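Local coordinates for inositol monophosphatase family protein (Staphylococcus aureus subsp. aureus MSSA476, PDB 4I3Y) that probably hydrolyses the phosphate ester of inositol monophosphates, using magnesium ions, in a reaction that lithium inhibits, at residues 40-45 against 74-79; 51-56 against 97-102; 189-194 against 204-209; 114-119 against 238-243; 58-63 against 89-94. All coordinates share one frame; numbering follows the deposited sequence.

Contact 1 of 5, residues 40-45 against 74-79; sequences ETKRHR and LAEEKS. With MG (magnesium ion), chain F; MG (magnesium ion), chain D.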
# COMPACT_ATOMS: atom_id res chain seq x y z
N GLU A 40 -2.81 1.82 -23.62
CA GLU A 40 -1.90 1.36 -24.68
C GLU A 40 -0.63 0.81 -24.05
O GLU A 40 -0.40 1.01 -22.86
CB GLU A 40 -1.59 2.53 -25.64
CG GLU A 40 -2.78 2.89 -26.52
CD GLU A 40 -3.30 1.68 -27.32
OE1 GLU A 40 -2.49 0.73 -27.64
OE2 GLU A 40 -4.52 1.66 -27.63
N THR A 41 0.17 0.10 -24.85
CA THR A 41 1.44 -0.48 -24.42
C THR A 41 2.57 0.29 -25.05
O THR A 41 2.35 1.00 -26.02
CB THR A 41 1.55 -1.95 -24.83
OG1 THR A 41 1.43 -2.04 -26.26
CG2 THR A 41 0.44 -2.77 -24.17
N LYS A 42 3.76 0.22 -24.47
CA LYS A 42 4.93 0.92 -25.04
C LYS A 42 6.01 -0.14 -25.28
O LYS A 42 5.95 -0.82 -26.29
CB LYS A 42 5.40 2.09 -24.13
CG LYS A 42 4.33 3.15 -23.85
CD LYS A 42 4.93 4.42 -23.25
CE LYS A 42 5.14 4.25 -21.75
NZ LYS A 42 5.74 5.47 -21.19
N ARG A 43 6.95 -0.32 -24.34
CA ARG A 43 8.09 -1.24 -24.50
C ARG A 43 7.73 -2.72 -24.68
O ARG A 43 8.43 -3.43 -25.39
CB ARG A 43 9.09 -1.10 -23.33
CG ARG A 43 10.02 0.11 -23.45
CD ARG A 43 11.18 0.01 -22.46
NE ARG A 43 12.36 -0.66 -23.04
CZ ARG A 43 12.70 -1.94 -22.86
NH1 ARG A 43 11.99 -2.76 -22.07
NH2 ARG A 43 13.80 -2.40 -23.45
N HIS A 44 6.65 -3.15 -24.03
CA HIS A 44 6.10 -4.52 -24.06
C HIS A 44 4.70 -4.39 -23.51
O HIS A 44 4.24 -3.26 -23.20
CB HIS A 44 6.92 -5.49 -23.19
CG HIS A 44 7.11 -5.01 -21.77
ND1 HIS A 44 6.18 -5.23 -20.77
CD2 HIS A 44 8.12 -4.31 -21.19
CE1 HIS A 44 6.61 -4.70 -19.64
NE2 HIS A 44 7.78 -4.13 -19.87
N ARG A 45 4.05 -5.55 -23.34
CA ARG A 45 2.65 -5.65 -23.03
C ARG A 45 2.24 -5.16 -21.64
O ARG A 45 1.08 -4.80 -21.43
CB ARG A 45 2.18 -7.11 -23.23
CG ARG A 45 2.03 -7.55 -24.69
CD ARG A 45 0.69 -8.24 -25.02
NE ARG A 45 0.23 -9.28 -24.08
N LEU A 74 10.70 18.19 -19.50
CA LEU A 74 11.14 16.80 -19.66
C LEU A 74 10.05 15.87 -19.09
O LEU A 74 9.79 15.92 -17.89
CB LEU A 74 12.48 16.60 -18.96
CG LEU A 74 13.15 15.19 -18.80
CD1 LEU A 74 13.02 14.43 -20.06
CD2 LEU A 74 14.62 15.30 -18.44
N ALA A 75 9.38 15.06 -19.91
CA ALA A 75 8.23 14.29 -19.42
C ALA A 75 8.10 12.92 -20.04
O ALA A 75 8.47 12.69 -21.25
CB ALA A 75 6.93 15.06 -19.61
N GLU A 76 7.54 12.00 -19.26
CA GLU A 76 7.42 10.63 -19.69
C GLU A 76 6.78 10.36 -21.07
O GLU A 76 7.32 9.60 -21.90
CB GLU A 76 6.67 9.81 -18.66
CG GLU A 76 6.73 8.33 -19.05
CD GLU A 76 6.24 7.41 -17.96
OE1 GLU A 76 6.28 6.16 -18.17
OE2 GLU A 76 5.85 7.92 -16.89
N GLU A 77 5.61 10.93 -21.33
CA GLU A 77 4.87 10.49 -22.49
C GLU A 77 5.13 11.33 -23.78
O GLU A 77 4.24 11.55 -24.55
CB GLU A 77 3.37 10.36 -22.19
CG GLU A 77 3.01 9.72 -20.84
CD GLU A 77 3.53 8.26 -20.65
OE1 GLU A 77 3.96 7.61 -21.65
OE2 GLU A 77 3.54 7.77 -19.46
N LYS A 78 6.34 11.81 -23.98
CA LYS A 78 6.68 12.51 -25.22
C LYS A 78 8.14 12.29 -25.41
O LYS A 78 8.79 11.83 -24.49
CB LYS A 78 6.45 14.01 -25.08
CG LYS A 78 7.33 14.73 -24.05
CD LYS A 78 7.09 16.25 -24.15
CE LYS A 78 7.98 17.05 -23.29
NZ LYS A 78 9.38 17.08 -23.76
N SER A 79 8.71 12.65 -26.56
CA SER A 79 10.16 12.62 -26.68
C SER A 79 10.78 13.83 -26.00
O SER A 79 10.16 14.88 -25.88
CB SER A 79 10.61 12.47 -28.14
OG SER A 79 10.73 13.74 -28.71
MG MG F . 5.03 4.45 -17.56
MG MG D . 4.37 7.71 -15.40
O HOH W 1 3.70 5.17 -19.01
O HOH W 2 6.57 3.52 -18.84
O HOH W 3 3.04 8.55 -17.05
O HOH W 4 3.84 2.67 -17.34
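K42 reaches with its ammonium into the magnesium site of the inositol monophosphatase fold, where E76 and E77 receive it. NZ donates to OE1 of E77 at 2.8 Å, a salt bridge met on the syn side of the carboxylate. It also donates to OE1 of E76, at 3.1 Å, on the anti side and 30° out of the carboxylate plane. E76 is thus shared three ways, since its OE1 binds one magnesium ion at 2.2 Å and its OE2 the other at 2.1 Å. Two waters on the first magnesium also accept from K42 NZ, one of them weakly. Further out, E76 OE2 shares its metal with D94 OD1 and the carbonyl of I96. The type I turn from A75 to K78, just after strand 72-75, sets the two glutamates side by side, while K42 comes from the loop after strand 39-41. The bend of E77 at chi2 (-60°) folds its carboxylate toward K42, and E77 OE2 takes a 2.6 Å hydrogen bond from each of two metal-bound waters, one on each magnesium.

Contact 2 of 5, residues 51-56 against 97-102; sequences NVDKQI and DGTANL. With PO4 (phosphate ion), chain C.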
# COMPACT_ATOMS: atom_id res chain seq x y z
N ASN A 51 -5.01 7.28 -21.44
CA ASN A 51 -5.49 8.58 -21.79
C ASN A 51 -5.37 9.50 -20.60
O ASN A 51 -5.22 10.71 -20.77
CB ASN A 51 -6.95 8.47 -22.19
CG ASN A 51 -7.83 8.10 -21.02
OD1 ASN A 51 -8.68 8.90 -20.61
ND2 ASN A 51 -7.62 6.91 -20.47
N VAL A 52 -5.40 8.94 -19.38
CA VAL A 52 -5.20 9.76 -18.19
C VAL A 52 -3.77 10.32 -18.17
O VAL A 52 -3.55 11.55 -18.00
CB VAL A 52 -5.49 8.98 -16.89
CG1 VAL A 52 -5.22 9.84 -15.65
CG2 VAL A 52 -6.91 8.38 -16.89
N ASP A 53 -2.77 9.44 -18.31
CA ASP A 53 -1.38 9.89 -18.41
C ASP A 53 -1.26 10.98 -19.50
O ASP A 53 -0.71 12.04 -19.26
CB ASP A 53 -0.40 8.74 -18.80
CG ASP A 53 -0.52 7.49 -17.93
OD1 ASP A 53 -1.59 6.80 -17.97
OD2 ASP A 53 0.49 7.20 -17.20
N LYS A 54 -1.71 10.66 -20.72
CA LYS A 54 -1.55 11.56 -21.90
C LYS A 54 -2.23 12.93 -21.78
O LYS A 54 -1.58 13.97 -22.00
CB LYS A 54 -2.02 10.85 -23.15
CG LYS A 54 -1.20 9.59 -23.48
CD LYS A 54 -1.61 9.09 -24.87
CE LYS A 54 -0.56 8.25 -25.55
NZ LYS A 54 -0.93 6.81 -25.34
N GLN A 55 -3.49 12.94 -21.33
CA GLN A 55 -4.18 14.23 -21.04
C GLN A 55 -3.57 15.11 -19.94
O GLN A 55 -3.40 16.34 -20.11
CB GLN A 55 -5.64 13.99 -20.70
CG GLN A 55 -6.49 13.61 -21.89
CD GLN A 55 -6.46 14.71 -22.95
OE1 GLN A 55 -5.99 14.50 -24.08
NE2 GLN A 55 -6.91 15.91 -22.58
N ILE A 56 -3.24 14.50 -18.79
CA ILE A 56 -2.59 15.25 -17.71
C ILE A 56 -1.29 15.87 -18.21
O ILE A 56 -1.03 17.06 -17.95
CB ILE A 56 -2.33 14.36 -16.49
CG1 ILE A 56 -3.69 14.07 -15.80
CG2 ILE A 56 -1.28 14.97 -15.60
CD1 ILE A 56 -3.56 13.23 -14.54
N ASP A 97 2.49 8.53 -12.12
CA ASP A 97 3.53 7.64 -11.69
C ASP A 97 2.77 6.49 -11.00
O ASP A 97 1.95 6.75 -10.17
CB ASP A 97 4.55 8.29 -10.78
CG ASP A 97 5.56 7.25 -10.24
OD1 ASP A 97 6.19 6.59 -11.09
OD2 ASP A 97 5.70 7.11 -9.00
N GLY A 98 3.05 5.23 -11.36
CA GLY A 98 2.19 4.11 -10.99
C GLY A 98 0.99 3.87 -11.91
O GLY A 98 -0.13 3.57 -11.45
N THR A 99 1.21 3.98 -13.22
CA THR A 99 0.18 3.67 -14.22
C THR A 99 -0.41 2.26 -14.03
O THR A 99 -1.61 2.07 -14.21
CB THR A 99 0.74 3.86 -15.66
OG1 THR A 99 1.35 5.16 -15.73
CG2 THR A 99 -0.35 3.81 -16.67
N ALA A 100 0.42 1.27 -13.67
CA ALA A 100 -0.10 -0.10 -13.49
C ALA A 100 -1.13 -0.08 -12.36
O ALA A 100 -2.19 -0.63 -12.52
CB ALA A 100 1.04 -1.12 -13.22
N ASN A 101 -0.83 0.61 -11.25
CA ASN A 101 -1.78 0.71 -10.14
C ASN A 101 -3.00 1.50 -10.55
O ASN A 101 -4.11 1.17 -10.15
CB ASN A 101 -1.14 1.42 -8.93
CG ASN A 101 -0.19 0.54 -8.19
OD1 ASN A 101 -0.18 -0.69 -8.37
ND2 ASN A 101 0.64 1.14 -7.37
N LEU A 102 -2.82 2.59 -11.30
CA LEU A 102 -4.03 3.27 -11.87
C LEU A 102 -4.97 2.33 -12.61
O LEU A 102 -6.19 2.33 -12.36
CB LEU A 102 -3.60 4.45 -12.79
CG LEU A 102 -4.70 5.07 -13.67
CD1 LEU A 102 -5.79 5.61 -12.80
CD2 LEU A 102 -4.21 6.12 -14.64
P PO4 C . 4.84 5.12 -14.88
O1 PO4 C . 5.89 4.35 -15.70
O2 PO4 C . 4.10 4.19 -13.88
O3 PO4 C . 5.62 6.18 -14.14
O4 PO4 C . 3.76 5.62 -15.89
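T99, first residue of helix 99-105, points its hydroxyl between D53 of helix 51-67 and a bound phosphate. Its CB lies 3.5 Å from phosphate O4, and there the side chain forks. The methyl CG2, anti to the backbone N, rests 3.5 Å from both carboxylate oxygens of D53. The other branch, OG1, sits 2.7 Å from D53 OD2 and faces phosphate O4. D53 comes from the opposite direction, its OD1 held by the hydroxyl of T50. One helical turn beyond T99, L102 CD2 packs against V52, 3.9 Å from its CB. G98 occupies the N-cap position, and the backbone N-H groups of G98 and T99 both reach phosphate O2, the T99 bond the straighter at 157°. The anion therefore sits at a helix N terminus, where the dipole would probably favour its charge, and D53 is the second-shell group that may position the threonine hydroxyl, consistent with a substrate-phosphate site.

Contact 3 of 5, residues 189-194 against 204-209; sequences GACGLD and GAHINT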
# COMPACT_ATOMS: atom_id res chain seq x y z
N GLY A 189 4.07 0.41 -4.89
CA GLY A 189 4.16 0.22 -6.32
C GLY A 189 4.12 1.46 -7.20
O GLY A 189 4.04 1.36 -8.45
N ALA A 190 4.16 2.64 -6.58
CA ALA A 190 4.44 3.88 -7.28
C ALA A 190 5.71 4.48 -6.70
O ALA A 190 5.76 4.78 -5.53
CB ALA A 190 3.24 4.85 -7.13
N CYS A 191 6.74 4.72 -7.50
CA CYS A 191 8.02 5.26 -6.99
C CYS A 191 7.82 6.49 -6.10
O CYS A 191 8.40 6.59 -5.03
CB CYS A 191 8.97 5.62 -8.13
SG CYS A 191 10.62 6.09 -7.56
N GLY A 192 7.02 7.45 -6.57
CA GLY A 192 6.80 8.63 -5.77
C GLY A 192 6.11 8.38 -4.47
O GLY A 192 6.34 9.08 -3.52
N LEU A 193 5.21 7.39 -4.41
CA LEU A 193 4.52 7.12 -3.16
C LEU A 193 5.38 6.31 -2.18
O LEU A 193 5.39 6.57 -0.93
CB LEU A 193 3.21 6.33 -3.45
CG LEU A 193 2.17 7.26 -4.16
CD1 LEU A 193 0.89 6.46 -4.32
CD2 LEU A 193 1.89 8.61 -3.47
N ASP A 194 6.05 5.29 -2.71
CA ASP A 194 6.95 4.53 -1.86
C ASP A 194 8.04 5.52 -1.37
O ASP A 194 8.53 5.38 -0.22
CB ASP A 194 7.63 3.38 -2.64
CG ASP A 194 6.71 2.17 -2.88
OD1 ASP A 194 6.52 1.32 -1.94
OD2 ASP A 194 6.27 2.04 -4.07
N GLY A 204 12.01 2.62 5.95
CA GLY A 204 13.44 2.95 6.05
C GLY A 204 14.03 3.34 4.73
O GLY A 204 14.88 4.25 4.70
N ALA A 205 13.59 2.71 3.64
CA ALA A 205 14.23 2.95 2.35
C ALA A 205 13.34 2.42 1.24
O ALA A 205 12.48 1.56 1.48
CB ALA A 205 15.65 2.32 2.30
N HIS A 206 13.50 3.01 0.04
CA HIS A 206 12.85 2.55 -1.17
C HIS A 206 13.94 2.46 -2.21
O HIS A 206 14.78 3.38 -2.38
CB HIS A 206 11.71 3.48 -1.69
CG HIS A 206 11.19 3.06 -3.05
ND1 HIS A 206 10.55 1.86 -3.26
CD2 HIS A 206 11.16 3.71 -4.25
CE1 HIS A 206 10.22 1.74 -4.53
NE2 HIS A 206 10.58 2.85 -5.16
N ILE A 207 13.94 1.35 -2.93
CA ILE A 207 14.96 1.16 -4.00
C ILE A 207 14.23 1.01 -5.31
O ILE A 207 13.19 0.30 -5.35
CB ILE A 207 15.71 -0.17 -3.79
CG1 ILE A 207 16.54 -0.10 -2.50
CG2 ILE A 207 16.54 -0.56 -5.01
CD1 ILE A 207 16.79 -1.50 -1.92
N ASN A 208 14.74 1.66 -6.37
CA ASN A 208 14.31 1.42 -7.79
C ASN A 208 15.61 1.31 -8.65
O ASN A 208 16.38 2.29 -8.79
CB ASN A 208 13.33 2.50 -8.35
CG ASN A 208 12.84 2.19 -9.79
OD1 ASN A 208 13.59 1.68 -10.65
ND2 ASN A 208 11.57 2.55 -10.07
N THR A 209 15.85 0.09 -9.15
CA THR A 209 17.14 -0.21 -9.82
C THR A 209 17.19 0.26 -11.26
O THR A 209 18.16 0.05 -11.94
CB THR A 209 17.49 -1.72 -9.87
OG1 THR A 209 16.44 -2.41 -10.58
CG2 THR A 209 17.63 -2.26 -8.51
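H206, C191 and D194 bury most of the surface where the start of helix 191-200 packs on strand 205-208 of the five-stranded sheet. H206 contributes the most: with chi1 at 172°, its imidazole leaves the strand toward the helix and lies under D194. The methylene CB of D194 stands over one ring face, 3.5 Å from the centroid and 16° off the normal, a CH-pi contact displaced toward ND1. The carboxylate beyond it runs nearly parallel to the ring, the planes 9° apart. D194 OD2 turns back to its own segment and accepts from G189 N at 2.9 Å on the syn side, while OD1 takes the hydroxyl of S164 and the backbone N of V188. S164 OG is also hydrogen-bonded to H206 ND1, so one serine bridges the acid and the imidazole. C191 approaches the ring differently: SG lies at its edge, 4.9 Å from the centroid, and N208 ND2 comes within 4.4 Å of the same sulfur, while N208 OD1 accepts from N210 N. C191 also touches F246 and D97. The acid's methylene thus covers the imidazole face, and the carboxylate makes no direct bond to the ring; the nearby negative charge might still favour a protonated imidazole, and S164 with the N-H groups of V188 and G189 satisfies the buried carboxylate.

Contact 4 of 5, residues 114-119 against 238-243; sequences AYFYEG and IDHLKG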
# COMPACT_ATOMS: atom_id res chain seq x y z
N ALA A 114 8.62 18.48 -10.87
CA ALA A 114 9.80 19.04 -10.25
C ALA A 114 10.38 20.13 -11.18
O ALA A 114 10.49 19.93 -12.41
CB ALA A 114 10.86 17.97 -9.96
N TYR A 115 10.69 21.28 -10.55
CA TYR A 115 11.26 22.43 -11.22
C TYR A 115 12.73 22.65 -10.78
O TYR A 115 13.07 22.75 -9.58
CB TYR A 115 10.42 23.67 -10.91
CG TYR A 115 11.05 25.00 -11.27
CD1 TYR A 115 11.33 25.32 -12.61
CD2 TYR A 115 11.36 25.97 -10.27
CE1 TYR A 115 11.89 26.57 -12.97
CE2 TYR A 115 11.93 27.23 -10.60
CZ TYR A 115 12.18 27.54 -11.94
OH TYR A 115 12.77 28.75 -12.28
N PHE A 116 13.57 22.80 -11.78
CA PHE A 116 14.99 22.93 -11.59
C PHE A 116 15.40 24.25 -12.23
O PHE A 116 15.05 24.52 -13.39
CB PHE A 116 15.76 21.78 -12.31
CG PHE A 116 15.51 20.44 -11.70
CD1 PHE A 116 16.37 19.95 -10.71
CD2 PHE A 116 14.39 19.70 -12.06
CE1 PHE A 116 16.14 18.73 -10.11
CE2 PHE A 116 14.16 18.47 -11.45
CZ PHE A 116 15.01 17.98 -10.48
N TYR A 117 16.12 25.04 -11.46
CA TYR A 117 16.56 26.35 -11.93
C TYR A 117 18.09 26.29 -12.10
O TYR A 117 18.81 26.11 -11.12
CB TYR A 117 16.16 27.47 -10.95
CG TYR A 117 16.79 28.82 -11.33
CD1 TYR A 117 16.41 29.46 -12.51
CD2 TYR A 117 17.80 29.41 -10.54
CE1 TYR A 117 16.98 30.66 -12.88
CE2 TYR A 117 18.38 30.62 -10.92
CZ TYR A 117 17.97 31.22 -12.10
OH TYR A 117 18.50 32.43 -12.53
N GLU A 118 18.56 26.39 -13.35
CA GLU A 118 20.01 26.18 -13.64
C GLU A 118 20.47 24.95 -12.92
O GLU A 118 21.40 25.00 -12.11
CB GLU A 118 20.86 27.38 -13.25
CG GLU A 118 20.35 28.66 -13.84
CD GLU A 118 21.22 29.86 -13.56
OE1 GLU A 118 21.95 29.91 -12.54
OE2 GLU A 118 21.19 30.76 -14.40
N GLY A 119 19.76 23.85 -13.17
CA GLY A 119 20.04 22.57 -12.52
C GLY A 119 19.86 22.36 -11.00
O GLY A 119 20.16 21.28 -10.49
N ILE A 238 22.98 11.50 -8.23
CA ILE A 238 22.26 11.12 -9.42
C ILE A 238 22.10 12.30 -10.32
O ILE A 238 21.72 13.40 -9.87
CB ILE A 238 20.82 10.62 -9.06
CG1 ILE A 238 20.90 9.49 -8.01
CG2 ILE A 238 20.05 10.22 -10.30
CD1 ILE A 238 19.67 9.36 -7.15
N ASP A 239 22.31 12.08 -11.60
CA ASP A 239 21.97 13.09 -12.57
C ASP A 239 20.44 13.17 -12.73
O ASP A 239 19.81 12.25 -13.26
CB ASP A 239 22.58 12.67 -13.90
CG ASP A 239 22.55 13.77 -14.94
OD1 ASP A 239 21.82 14.80 -14.81
OD2 ASP A 239 23.21 13.55 -15.95
N HIS A 240 19.83 14.29 -12.35
CA HIS A 240 18.36 14.42 -12.54
C HIS A 240 17.96 14.36 -14.00
O HIS A 240 16.79 14.11 -14.34
CB HIS A 240 17.82 15.71 -11.90
CG HIS A 240 18.28 16.97 -12.60
ND1 HIS A 240 19.53 17.52 -12.43
CD2 HIS A 240 17.63 17.79 -13.47
CE1 HIS A 240 19.64 18.61 -13.17
NE2 HIS A 240 18.49 18.82 -13.79
N LEU A 241 18.88 14.67 -14.90
CA LEU A 241 18.54 14.60 -16.34
C LEU A 241 18.48 13.17 -16.89
O LEU A 241 17.85 12.90 -17.89
CB LEU A 241 19.55 15.42 -17.14
CG LEU A 241 19.29 16.87 -17.57
CD1 LEU A 241 18.19 17.58 -16.77
CD2 LEU A 241 20.57 17.69 -17.67
N LYS A 242 19.14 12.25 -16.23
CA LYS A 242 19.21 10.85 -16.75
C LYS A 242 18.73 9.82 -15.74
O LYS A 242 18.69 10.05 -14.53
CB LYS A 242 20.65 10.51 -17.15
CG LYS A 242 21.33 11.55 -17.99
CD LYS A 242 20.55 11.71 -19.28
CE LYS A 242 21.26 12.60 -20.30
NZ LYS A 242 20.78 12.23 -21.67
N GLY A 243 18.39 8.65 -16.16
CA GLY A 243 18.22 7.64 -15.06
C GLY A 243 19.37 7.62 -14.01
O GLY A 243 20.39 8.27 -14.19
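F116 and H240 stack face against face where strand 110-117 of the seven-stranded sheet meets the loop that runs from strand 229-232 to strand 246-249. This is the tight part: an offset stack with centroids 4.2 Å apart and planes only 13° from parallel. CD2 of H240 hangs over the centre of the phenyl ring, 3.7 Å from F116 CD1, whereas F116 CD1 lies toward the rim of the imidazole, and the two side chains slide past each other in opposite directions. With chi1 at 69°, CG of H240 is wedged between its backbone N and carbonyl carbon, which swings the ring onto the phenyl. I92 from the adjoining strand 89-97 touches both rings and F220 of helix 219-225 also packs on H240, so the stack is set into the protein. Toward solvent the grip slackens. G119, exposed beyond the strand end at a positive phi, offers only its backbone, with its O 3.8 Å from H240 CE1. The loop keeps its own shape through a type I turn from D239 to K242 and an Asx turn, in which L241 N donates to D239 OD1 at 2.9 Å, from above the carboxylate plane.

Contact 5 of 5, residues 58-63 against 89-94; sequences QQFQQF and HLWIMD. With MG (magnesium ion), chain D.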
# COMPACT_ATOMS: atom_id res chain seq x y z
N GLN A 58 -0.40 16.66 -21.34
CA GLN A 58 -0.62 17.68 -22.31
C GLN A 58 -1.32 18.94 -21.73
O GLN A 58 -0.99 20.08 -22.10
CB GLN A 58 -1.28 17.07 -23.52
CG GLN A 58 -2.73 16.83 -23.44
CD GLN A 58 -3.35 17.48 -24.64
OE1 GLN A 58 -4.02 16.84 -25.46
NE2 GLN A 58 -3.09 18.78 -24.79
N GLN A 59 -2.20 18.73 -20.75
CA GLN A 59 -2.65 19.88 -19.99
C GLN A 59 -1.54 20.63 -19.30
O GLN A 59 -1.57 21.85 -19.27
CB GLN A 59 -3.81 19.58 -19.08
CG GLN A 59 -5.01 19.16 -19.91
CD GLN A 59 -6.16 18.70 -19.07
OE1 GLN A 59 -7.05 17.97 -19.55
NE2 GLN A 59 -6.19 19.12 -17.81
N PHE A 60 -0.51 19.95 -18.78
CA PHE A 60 0.55 20.68 -18.13
C PHE A 60 1.43 21.43 -19.12
O PHE A 60 1.97 22.52 -18.83
CB PHE A 60 1.48 19.80 -17.32
CG PHE A 60 2.41 20.61 -16.47
CD1 PHE A 60 1.89 21.38 -15.41
CD2 PHE A 60 3.78 20.65 -16.74
CE1 PHE A 60 2.74 22.11 -14.63
CE2 PHE A 60 4.62 21.41 -15.98
CZ PHE A 60 4.11 22.17 -14.92
N GLN A 61 1.62 20.80 -20.28
CA GLN A 61 2.30 21.45 -21.41
C GLN A 61 1.64 22.78 -21.75
O GLN A 61 2.29 23.82 -21.86
CB GLN A 61 2.20 20.54 -22.65
CG GLN A 61 3.53 19.90 -22.92
CD GLN A 61 3.49 18.83 -23.99
OE1 GLN A 61 4.51 18.61 -24.62
NE2 GLN A 61 2.33 18.18 -24.21
N GLN A 62 0.33 22.71 -21.91
CA GLN A 62 -0.46 23.87 -22.22
C GLN A 62 -0.40 24.93 -21.08
O GLN A 62 -0.19 26.11 -21.38
CB GLN A 62 -1.85 23.37 -22.60
CG GLN A 62 -2.96 24.40 -22.60
CD GLN A 62 -2.78 25.48 -23.67
OE1 GLN A 62 -1.87 25.42 -24.54
NE2 GLN A 62 -3.65 26.49 -23.62
N PHE A 63 -0.53 24.52 -19.80
CA PHE A 63 -0.25 25.37 -18.63
C PHE A 63 1.10 26.07 -18.73
O PHE A 63 1.27 27.26 -18.46
CB PHE A 63 -0.25 24.55 -17.29
CG PHE A 63 0.21 25.34 -16.11
CD1 PHE A 63 -0.69 26.11 -15.39
CD2 PHE A 63 1.56 25.31 -15.73
CE1 PHE A 63 -0.25 26.88 -14.30
CE2 PHE A 63 2.02 26.06 -14.65
CZ PHE A 63 1.11 26.85 -13.95
N HIS A 89 15.44 26.99 -17.02
CA HIS A 89 14.15 26.69 -16.36
C HIS A 89 13.62 25.36 -16.86
O HIS A 89 13.16 25.24 -17.98
CB HIS A 89 13.13 27.82 -16.64
CG HIS A 89 13.59 29.16 -16.14
ND1 HIS A 89 13.71 29.45 -14.80
CD2 HIS A 89 13.99 30.27 -16.81
CE1 HIS A 89 14.14 30.70 -14.66
NE2 HIS A 89 14.31 31.21 -15.87
N LEU A 90 13.69 24.34 -16.00
CA LEU A 90 13.27 23.02 -16.45
C LEU A 90 12.29 22.36 -15.49
O LEU A 90 12.56 22.27 -14.28
CB LEU A 90 14.47 22.12 -16.52
CG LEU A 90 14.10 20.68 -16.92
CD1 LEU A 90 13.50 20.49 -18.30
CD2 LEU A 90 15.31 19.80 -16.71
N TRP A 91 11.19 21.89 -16.05
CA TRP A 91 10.20 21.08 -15.35
C TRP A 91 10.35 19.59 -15.73
O TRP A 91 10.38 19.26 -16.91
CB TRP A 91 8.78 21.55 -15.71
CG TRP A 91 8.52 22.92 -15.09
CD1 TRP A 91 8.88 24.14 -15.62
CD2 TRP A 91 7.97 23.20 -13.78
NE1 TRP A 91 8.54 25.18 -14.74
CE2 TRP A 91 7.97 24.63 -13.61
CE3 TRP A 91 7.44 22.39 -12.77
CZ2 TRP A 91 7.46 25.27 -12.46
CZ3 TRP A 91 6.94 23.01 -11.61
CH2 TRP A 91 6.97 24.45 -11.46
N ILE A 92 10.43 18.71 -14.73
CA ILE A 92 10.37 17.29 -15.07
C ILE A 92 9.01 16.75 -14.60
O ILE A 92 8.56 17.06 -13.47
CB ILE A 92 11.51 16.52 -14.46
CG1 ILE A 92 12.84 17.11 -14.94
CG2 ILE A 92 11.34 15.02 -14.78
CD1 ILE A 92 14.07 16.29 -14.54
N MET A 93 8.31 16.04 -15.48
CA MET A 93 6.96 15.54 -15.10
C MET A 93 6.73 14.07 -15.35
O MET A 93 6.92 13.58 -16.46
CB MET A 93 5.85 16.29 -15.83
CG MET A 93 4.43 15.85 -15.47
SD MET A 93 3.17 16.68 -16.49
CE MET A 93 1.89 16.87 -15.27
N ASP A 94 6.20 13.39 -14.32
CA ASP A 94 5.59 12.07 -14.53
C ASP A 94 4.06 12.25 -14.42
O ASP A 94 3.56 12.48 -13.29
CB ASP A 94 6.06 11.11 -13.46
CG ASP A 94 5.78 9.68 -13.83
OD1 ASP A 94 4.83 9.44 -14.61
OD2 ASP A 94 6.57 8.85 -13.38
MG MG D . 4.37 7.71 -15.40
O HOH W 3 3.04 8.55 -17.05
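F60 is the residue of helix 51-67 that meets both W91 and M93 on strand 89-97. The aromatic contact is an offset edge-to-face pair: the edge of F60 is turned to the face of the W91 six-membered ring, planes at 65° and centroids 5.8 Å apart. F60 CZ stands above the indole near the rim, 4.0 Å from W91 CE3. Around this pair NE1 of W91 is hydrogen-bonded to H71 and the indole ring stacks on Y115, while W22 of helix 12-35 meets F60 edge-to-face. The helix thus packs across one side of the mixed sheet of the inositol monophosphatase fold, with W91 and M93 on the covered face and I92 directed away. The sulfur contact is Met-aromatic, M93 SD lying 4.8 Å from the F60 centroid and oblique to the ring. Apolar packing completes it: the bend at chi3 (-144°) brings M93 CE to 3.6 Å from F60 CB. Metal binding follows one residue on, where D94 OD1 coordinates a magnesium ion at 2.0 Å.

From the N terminus, the loop after strand 39-41 opens contact 1, and helix 51-67 then supplies contact 2 from its start and contact 5 further along. Contact 1 closes first, at 74-79, after contacts 2 and 5 have opened, so it crosses both. Contact 5 closes next on strand 89-97, and contact 2 last on 97-102, enclosing contact 5. Strands 72-75 and 89-97 are neighbours, so contacts 1 and 5 share a sheet and one magnesium ion. Contact 4 starts on the next strand, 110-117, and closes a long loop only at 238-243, with contact 3 lying within it. D97 OD2, accepting from G192 N, links contact 2 to contact 3 and its five-stranded sheet.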